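Local structure of delta toxin (Clostridium perfringens, 2YGT) at residues S104-T116 with I162-N174. The protein is a haemolytic, beta-pore-forming toxin of the aerolysin family, probably acting by assembling into a pore in the membrane of its target cells. Residues are numbered along the deposited sequence; the frame is centred on the assembly and turned at random.
Sequences SSVKIVDSVPKNT and IQTNDTNSIASWN. With ZN (zinc ion), chain C.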
ATOM      1  N   SER A 104      -2.362  21.155  15.178  1.00 28.70           N
ATOM      2  CA  SER A 104      -3.653  21.797  14.964  1.00 23.19           C
ATOM      3  C   SER A 104      -4.780  20.829  15.303  1.00 24.32           C
ATOM      4  O   SER A 104      -5.926  21.024  14.896  1.00 22.67           O
ATOM      5  CB  SER A 104      -3.784  22.268  13.516  1.00 27.54           C
ATOM      6  OG  SER A 104      -2.737  23.157  13.172  1.00 31.14           O
ATOM      7  N   SER A 105      -4.436  19.787  16.052  1.00 22.83           N
ATOM      8  CA  SER A 105      -5.378  18.746  16.457  1.00 29.82           C
ATOM      9  C   SER A 105      -6.117  18.085  15.283  1.00 29.41           C
ATOM     10  O   SER A 105      -7.280  17.692  15.406  1.00 33.60           O
ATOM     11  CB  SER A 105      -6.356  19.264  17.516  1.00 24.61           C
ATOM     12  OG  SER A 105      -7.007  20.440  17.090  1.00 35.67           O
ATOM     13  N   VAL A 106      -5.432  17.965  14.150  1.00 25.59           N
ATOM     14  CA  VAL A 106      -5.884  17.104  13.067  1.00 20.44           C
ATOM     15  C   VAL A 106      -5.364  15.712  13.385  1.00 20.16           C
ATOM     16  O   VAL A 106      -4.195  15.554  13.725  1.00 20.30           O
ATOM     17  CB  VAL A 106      -5.327  17.566  11.711  1.00 20.82           C
ATOM     18  CG1 VAL A 106      -5.740  16.601  10.598  1.00 19.37           C
ATOM     19  CG2 VAL A 106      -5.788  18.981  11.410  1.00 20.43           C
ATOM     20  N   LYS A 107      -6.227  14.705  13.287  1.00 19.82           N
ATOM     21  CA  LYS A 107      -5.857  13.361  13.719  1.00 21.48           C
ATOM     22  C   LYS A 107      -6.191  12.265  12.713  1.00 25.90           C
ATOM     23  O   LYS A 107      -7.230  12.303  12.054  1.00 30.87           O
ATOM     24  CB  LYS A 107      -6.542  13.022  15.045  1.00 20.15           C
ATOM     25  CG  LYS A 107      -6.127  13.885  16.219  1.00 26.69           C
ATOM     26  CD  LYS A 107      -7.046  13.652  17.406  1.00 29.77           C
ATOM     27  CE  LYS A 107      -6.685  14.549  18.580  1.00 38.62           C
ATOM     28  NZ  LYS A 107      -7.627  14.364  19.721  1.00 42.18           N
ATOM     29  N   ILE A 108      -5.301  11.284  12.611  1.00 27.55           N
ATOM     30  CA  ILE A 108      -5.633  10.020  11.968  1.00 26.26           C
ATOM     31  C   ILE A 108      -6.347   9.172  13.012  1.00 19.63           C
ATOM     32  O   ILE A 108      -5.745   8.780  14.008  1.00 22.93           O
ATOM     33  CB  ILE A 108      -4.375   9.270  11.497  1.00 21.63           C
ATOM     34  CG1 ILE A 108      -3.537  10.149  10.562  1.00 20.48           C
ATOM     35  CG2 ILE A 108      -4.758   7.967  10.807  1.00 17.65           C
ATOM     36  CD1 ILE A 108      -2.279   9.474  10.049  1.00 17.68           C
ATOM     37  N   VAL A 109      -7.630   8.900  12.804  1.00 18.50           N
ATOM     38  CA  VAL A 109      -8.403   8.187  13.818  1.00 22.55           C
ATOM     39  C   VAL A 109      -8.669   6.721  13.477  1.00 21.21           C
ATOM     40  O   VAL A 109      -9.159   5.962  14.315  1.00 20.11           O
ATOM     41  CB  VAL A 109      -9.727   8.911  14.139  1.00 25.67           C
ATOM     42  CG1 VAL A 109      -9.441  10.313  14.669  1.00 19.54           C
ATOM     43  CG2 VAL A 109     -10.618   8.958  12.909  1.00 18.72           C
ATOM     44  N   ASP A 110      -8.343   6.327  12.251  1.00 18.08           N
ATOM     45  CA  ASP A 110      -8.409   4.923  11.863  1.00 17.88           C
ATOM     46  C   ASP A 110      -7.758   4.705  10.503  1.00 17.40           C
ATOM     47  O   ASP A 110      -7.596   5.645   9.724  1.00 17.85           O
ATOM     48  CB  ASP A 110      -9.853   4.417  11.853  1.00 17.97           C
ATOM     49  CG  ASP A 110      -9.982   3.013  12.418  1.00 22.74           C
ATOM     50  OD1 ASP A 110      -9.077   2.186  12.177  1.00 20.54           O
ATOM     51  OD2 ASP A 110     -10.982   2.736  13.110  1.00 24.45           O
ATOM     52  N   SER A 111      -7.377   3.462  10.227  1.00 20.12           N
ATOM     53  CA  SER A 111      -6.737   3.123   8.963  1.00 16.91           C
ATOM     54  C   SER A 111      -6.848   1.634   8.648  1.00 25.49           C
ATOM     55  O   SER A 111      -7.114   0.817   9.529  1.00 21.00           O
ATOM     56  CB  SER A 111      -5.265   3.549   8.977  1.00 16.86           C
ATOM     57  OG  SER A 111      -4.554   2.932  10.034  1.00 17.10           O
ATOM     58  N   VAL A 112      -6.642   1.292   7.384  1.00 16.62           N
ATOM     59  CA  VAL A 112      -6.657  -0.096   6.948  1.00 20.10           C
ATOM     60  C   VAL A 112      -5.614  -0.265   5.851  1.00 17.62           C
ATOM     61  O   VAL A 112      -5.331   0.688   5.120  1.00 16.99           O
ATOM     62  CB  VAL A 112      -8.038  -0.495   6.401  1.00 23.26           C
ATOM     63  CG1 VAL A 112      -9.024  -0.721   7.545  1.00 17.00           C
ATOM     64  CG2 VAL A 112      -8.551   0.566   5.434  1.00 16.50           C
ATOM     65  N   PRO A 113      -5.036  -1.473   5.723  1.00 17.45           N
ATOM     66  CA  PRO A 113      -5.313  -2.692   6.497  1.00 16.74           C
ATOM     67  C   PRO A 113      -4.852  -2.600   7.952  1.00 24.34           C
ATOM     68  O   PRO A 113      -3.961  -1.813   8.271  1.00 18.14           O
ATOM     69  CB  PRO A 113      -4.497  -3.773   5.770  1.00 16.74           C
ATOM     70  CG  PRO A 113      -4.116  -3.178   4.451  1.00 16.49           C
ATOM     71  CD  PRO A 113      -4.032  -1.708   4.672  1.00 16.86           C
ATOM     72  N   LYS A 114      -5.462  -3.406   8.819  1.00 23.40           N
ATOM     73  CA  LYS A 114      -5.079  -3.464  10.225  1.00 21.18           C
ATOM     74  C   LYS A 114      -4.186  -4.665  10.469  1.00 21.57           C
ATOM     75  O   LYS A 114      -4.244  -5.648   9.732  1.00 22.52           O
ATOM     76  CB  LYS A 114      -6.307  -3.599  11.122  1.00 21.69           C
ATOM     77  CG  LYS A 114      -7.320  -2.489  10.988  1.00 30.89           C
ATOM     78  CD  LYS A 114      -8.527  -2.781  11.861  1.00 33.89           C
ATOM     79  CE  LYS A 114      -9.606  -1.741  11.681  1.00 29.16           C
ATOM     80  NZ  LYS A 114     -10.825  -2.092  12.453  1.00 39.61           N
ATOM     81  N   ASN A 115      -3.372  -4.579  11.515  1.00 24.12           N
ATOM     82  CA  ASN A 115      -2.525  -5.688  11.935  1.00 27.53           C
ATOM     83  C   ASN A 115      -1.813  -6.355  10.763  1.00 26.41           C
ATOM     84  O   ASN A 115      -1.022  -5.719  10.067  1.00 25.86           O
ATOM     85  CB  ASN A 115      -3.345  -6.711  12.726  1.00 33.71           C
ATOM     86  CG  ASN A 115      -3.973  -6.111  13.976  1.00 49.16           C
ATOM     87  OD1 ASN A 115      -5.149  -6.337  14.267  1.00 55.50           O
ATOM     88  ND2 ASN A 115      -3.190  -5.331  14.716  1.00 48.12           N
ATOM     89  N   THR A 116      -2.103  -7.633  10.543  1.00 24.20           N
ATOM     90  CA  THR A 116      -1.443  -8.389   9.485  1.00 33.82           C
ATOM     91  C   THR A 116      -2.445  -9.063   8.551  1.00 18.13           C
ATOM     92  O   THR A 116      -3.444  -9.626   8.996  1.00 26.89           O
ATOM     93  CB  THR A 116      -0.491  -9.459  10.065  1.00 38.86           C
ATOM     94  OG1 THR A 116       0.457  -8.837  10.941  1.00 52.36           O
ATOM     95  CG2 THR A 116       0.255 -10.172   8.948  1.00 32.26           C
ATOM     96  N   ILE A 162       1.814  -5.915   6.822  1.00 19.34           N
ATOM     97  CA  ILE A 162       1.677  -5.633   8.239  1.00 21.82           C
ATOM     98  C   ILE A 162       1.667  -4.129   8.481  1.00 16.63           C
ATOM     99  O   ILE A 162       2.468  -3.393   7.904  1.00 18.98           O
ATOM    100  CB  ILE A 162       2.817  -6.269   9.052  1.00 28.33           C
ATOM    101  CG1 ILE A 162       2.754  -5.806  10.509  1.00 32.30           C
ATOM    102  CG2 ILE A 162       4.159  -5.908   8.449  1.00 26.89           C
ATOM    103  CD1 ILE A 162       3.657  -6.582  11.433  1.00 38.11           C
ATOM    104  N   GLN A 163       0.749  -3.668   9.322  1.00 17.78           N
ATOM    105  CA  GLN A 163       0.746  -2.268   9.720  1.00 22.59           C
ATOM    106  C   GLN A 163       1.752  -2.064  10.842  1.00 20.07           C
ATOM    107  O   GLN A 163       1.558  -2.539  11.961  1.00 21.89           O
ATOM    108  CB  GLN A 163      -0.647  -1.800  10.148  1.00 19.96           C
ATOM    109  CG  GLN A 163      -0.689  -0.314  10.481  1.00 17.93           C
ATOM    110  CD  GLN A 163      -2.093   0.253  10.490  1.00 21.64           C
ATOM    111  OE1 GLN A 163      -2.944  -0.176  11.268  1.00 18.20           O
ATOM    112  NE2 GLN A 163      -2.338   1.236   9.634  1.00 22.21           N
ATOM    113  N   THR A 164       2.833  -1.360  10.534  1.00 15.23           N
ATOM    114  CA  THR A 164       3.928  -1.196  11.478  1.00 15.64           C
ATOM    115  C   THR A 164       3.739   0.042  12.350  1.00 20.87           C
ATOM    116  O   THR A 164       4.297   0.135  13.440  1.00 23.36           O
ATOM    117  CB  THR A 164       5.275  -1.122  10.740  1.00 30.58           C
ATOM    118  OG1 THR A 164       5.229  -0.070   9.767  1.00 25.70           O
ATOM    119  CG2 THR A 164       5.552  -2.443  10.030  1.00 15.50           C
ATOM    120  N   ASN A 165       2.947   0.990  11.867  1.00 23.48           N
ATOM    121  CA  ASN A 165       2.607   2.166  12.656  1.00 23.64           C
ATOM    122  C   ASN A 165       1.134   2.507  12.513  1.00 27.19           C
ATOM    123  O   ASN A 165       0.587   2.482  11.413  1.00 15.73           O
ATOM    124  CB  ASN A 165       3.471   3.361  12.253  1.00 29.61           C
ATOM    125  CG  ASN A 165       4.886   3.257  12.778  1.00 36.03           C
ATOM    126  OD1 ASN A 165       5.133   3.457  13.965  1.00 39.28           O
ATOM    127  ND2 ASN A 165       5.827   2.951  11.890  1.00 40.59           N
ATOM    128  N   ASP A 166       0.499   2.828  13.634  1.00 28.18           N
ATOM    129  CA  ASP A 166      -0.922   3.139  13.649  1.00 26.41           C
ATOM    130  C   ASP A 166      -1.239   4.150  14.748  1.00 25.38           C
ATOM    131  O   ASP A 166      -1.758   3.786  15.802  1.00 23.13           O
ATOM    132  CB  ASP A 166      -1.727   1.855  13.860  1.00 23.83           C
ATOM    133  CG  ASP A 166      -3.222   2.079  13.786  1.00 26.67           C
ATOM    134  OD1 ASP A 166      -3.662   3.042  13.123  1.00 26.40           O
ATOM    135  OD2 ASP A 166      -3.960   1.279  14.392  1.00 27.25           O
ATOM    136  N   THR A 167      -0.910   5.415  14.504  1.00 23.76           N
ATOM    137  CA  THR A 167      -1.171   6.469  15.481  1.00 25.28           C
ATOM    138  C   THR A 167      -1.875   7.660  14.843  1.00 24.45           C
ATOM    139  O   THR A 167      -2.174   7.655  13.649  1.00 24.85           O
ATOM    140  CB  THR A 167       0.130   6.977  16.143  1.00 18.21           C
ATOM    141  OG1 THR A 167       0.815   7.859  15.243  1.00 22.44           O
ATOM    142  CG2 THR A 167       1.040   5.816  16.518  1.00 18.18           C
ATOM    143  N   ASN A 168      -2.138   8.681  15.652  1.00 25.87           N
ATOM    144  CA  ASN A 168      -2.728   9.917  15.161  1.00 18.26           C
ATOM    145  C   ASN A 168      -1.808  10.626  14.177  1.00 18.91           C
ATOM    146  O   ASN A 168      -2.259  11.424  13.356  1.00 18.81           O
ATOM    147  CB  ASN A 168      -3.041  10.853  16.326  1.00 25.68           C
ATOM    148  CG  ASN A 168      -4.239  10.400  17.131  1.00 26.77           C
ATOM    149  OD1 ASN A 168      -5.126   9.717  16.615  1.00 22.26           O
ATOM    150  ND2 ASN A 168      -4.276  10.782  18.400  1.00 19.51           N
ATOM    151  N   SER A 169      -0.516  10.320  14.261  1.00 18.66           N
ATOM    152  CA  SER A 169       0.487  11.014  13.463  1.00 22.48           C
ATOM    153  C   SER A 169       0.920  10.246  12.217  1.00 25.64           C
ATOM    154  O   SER A 169       1.381  10.850  11.247  1.00 18.70           O
ATOM    155  CB  SER A 169       1.714  11.333  14.320  1.00 19.80           C
ATOM    156  OG  SER A 169       1.348  12.080  15.465  1.00 29.72           O
ATOM    157  N   ILE A 170       0.785   8.923  12.238  1.00 17.92           N
ATOM    158  CA  ILE A 170       1.272   8.119  11.122  1.00 17.51           C
ATOM    159  C   ILE A 170       0.635   6.736  11.006  1.00 16.83           C
ATOM    160  O   ILE A 170       0.394   6.053  12.003  1.00 16.76           O
ATOM    161  CB  ILE A 170       2.812   7.963  11.172  1.00 17.92           C
ATOM    162  CG1 ILE A 170       3.324   7.240   9.926  1.00 17.58           C
ATOM    163  CG2 ILE A 170       3.236   7.212  12.423  1.00 18.03           C
ATOM    164  CD1 ILE A 170       4.835   7.211   9.819  1.00 18.06           C
ATOM    165  N   ALA A 171       0.358   6.339   9.769  1.00 18.51           N
ATOM    166  CA  ALA A 171      -0.037   4.973   9.460  1.00 20.77           C
ATOM    167  C   ALA A 171       0.986   4.397   8.490  1.00 15.82           C
ATOM    168  O   ALA A 171       1.261   4.996   7.452  1.00 15.95           O
ATOM    169  CB  ALA A 171      -1.427   4.948   8.852  1.00 22.82           C
ATOM    170  N   SER A 172       1.549   3.242   8.836  1.00 17.79           N
ATOM    171  CA  SER A 172       2.622   2.639   8.053  1.00 17.92           C
ATOM    172  C   SER A 172       2.353   1.173   7.733  1.00 19.83           C
ATOM    173  O   SER A 172       1.861   0.427   8.582  1.00 18.95           O
ATOM    174  CB  SER A 172       3.941   2.749   8.812  1.00 16.11           C
ATOM    175  OG  SER A 172       4.131   4.061   9.287  1.00 28.93           O
ATOM    176  N   TRP A 173       2.697   0.758   6.517  1.00 16.51           N
ATOM    177  CA  TRP A 173       2.510  -0.628   6.108  1.00 19.69           C
ATOM    178  C   TRP A 173       3.773  -1.212   5.488  1.00 21.97           C
ATOM    179  O   TRP A 173       4.444  -0.567   4.683  1.00 19.36           O
ATOM    180  CB  TRP A 173       1.353  -0.752   5.114  1.00 20.92           C
ATOM    181  CG  TRP A 173       0.027  -0.330   5.658  1.00 21.69           C
ATOM    182  CD1 TRP A 173      -0.885  -1.115   6.300  1.00 14.31           C
ATOM    183  CD2 TRP A 173      -0.541   0.983   5.600  1.00 14.61           C
ATOM    184  NE1 TRP A 173      -1.990  -0.370   6.649  1.00 22.26           N
ATOM    185  CE2 TRP A 173      -1.801   0.922   6.231  1.00 18.12           C
ATOM    186  CE3 TRP A 173      -0.106   2.205   5.077  1.00 14.89           C
ATOM    187  CZ2 TRP A 173      -2.628   2.035   6.354  1.00 21.20           C
ATOM    188  CZ3 TRP A 173      -0.930   3.310   5.201  1.00 14.99           C
ATOM    189  CH2 TRP A 173      -2.177   3.217   5.833  1.00 14.81           C
ATOM    190  N   ASN A 174       4.091  -2.438   5.885  1.00 26.11           N
ATOM    191  CA  ASN A 174       5.156  -3.205   5.258  1.00 19.48           C
ATOM    192  C   ASN A 174       4.558  -4.355   4.467  1.00 17.13           C
ATOM    193  O   ASN A 174       3.856  -5.206   5.018  1.00 14.46           O
ATOM    194  CB  ASN A 174       6.125  -3.759   6.303  1.00 25.07           C
ATOM    195  CG  ASN A 174       7.186  -2.753   6.707  1.00 43.43           C
ATOM    196  OD1 ASN A 174       7.360  -1.721   6.058  1.00 50.62           O
ATOM    197  ND2 ASN A 174       7.910  -3.055   7.779  1.00 51.98           N
TER
HETATM  198 ZN    ZN C1292      -6.052   0.701  13.901  1.00 23.82          ZN
HETATM  199  O   HOH W   1      -8.396   0.162  13.704  1.00 13.74           O
HETATM  200  O   HOH W   2      -5.467   0.241  11.553  1.00 23.10           O
HETATM  201  O   HOH W   3      -3.250  -2.169  13.050  1.00 25.23           O
HETATM  202  O   HOH W   4       0.057  -4.653  14.169  1.00 34.71           O
HETATM  203  O   HOH W   5      -5.492  -1.514  14.315  1.00 22.94           O
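The hydroxyl of S111 is held by Q163 and water 2: Q163 NE2 donates to S111 OG at 2.8 Å, and OG donates to water 2, which itself donates to S111 O and Q163 OE1. D166 OD1 lies 3.2 Å from S111 OG. Here strand 107-112, which pairs with strand 224-235 at the end of one antiparallel sheet, lies nearly aligned, 15° between directions, over strand 170-174 of the beta hairpin 162-174 of a second sheet. The Q163 chain can span this gap because CG lies anti to the backbone N (chi1 -176°) and the rest runs extended; its OE1 accepts from water 3 as well, which in turn accepts from N115 N. Water 2 is also a ligand of a zinc ion, bound besides by D166 OD2 at 2.2 Å and by waters 1 and 5; D110, whose OD1 accepts from water 1, takes part through solvent and could add to the negative field around the metal.

Beyond S111, a cis peptide bond precedes P113. At the indole edge, W173 NE1 donates to P113 O at 2.9 Å, approaching a lone pair in the carbonyl plane, and the oxygen lies 5° out of the ring plane. P113 CD packs 3.6 Å from W173 CD1; F229 stacks on the same indole. Further along, Q163 N bonds N115 O, and T116 and I162 form an antiparallel non-hydrogen-bonded pair. At the hairpin turn, T167 OG1 accepts from S169 N and I170 N, an ST turn and ST motif, and N168 O accepts from I108 N at 3.1 Å, with I108 CG1 3.3 Å from that same oxygen.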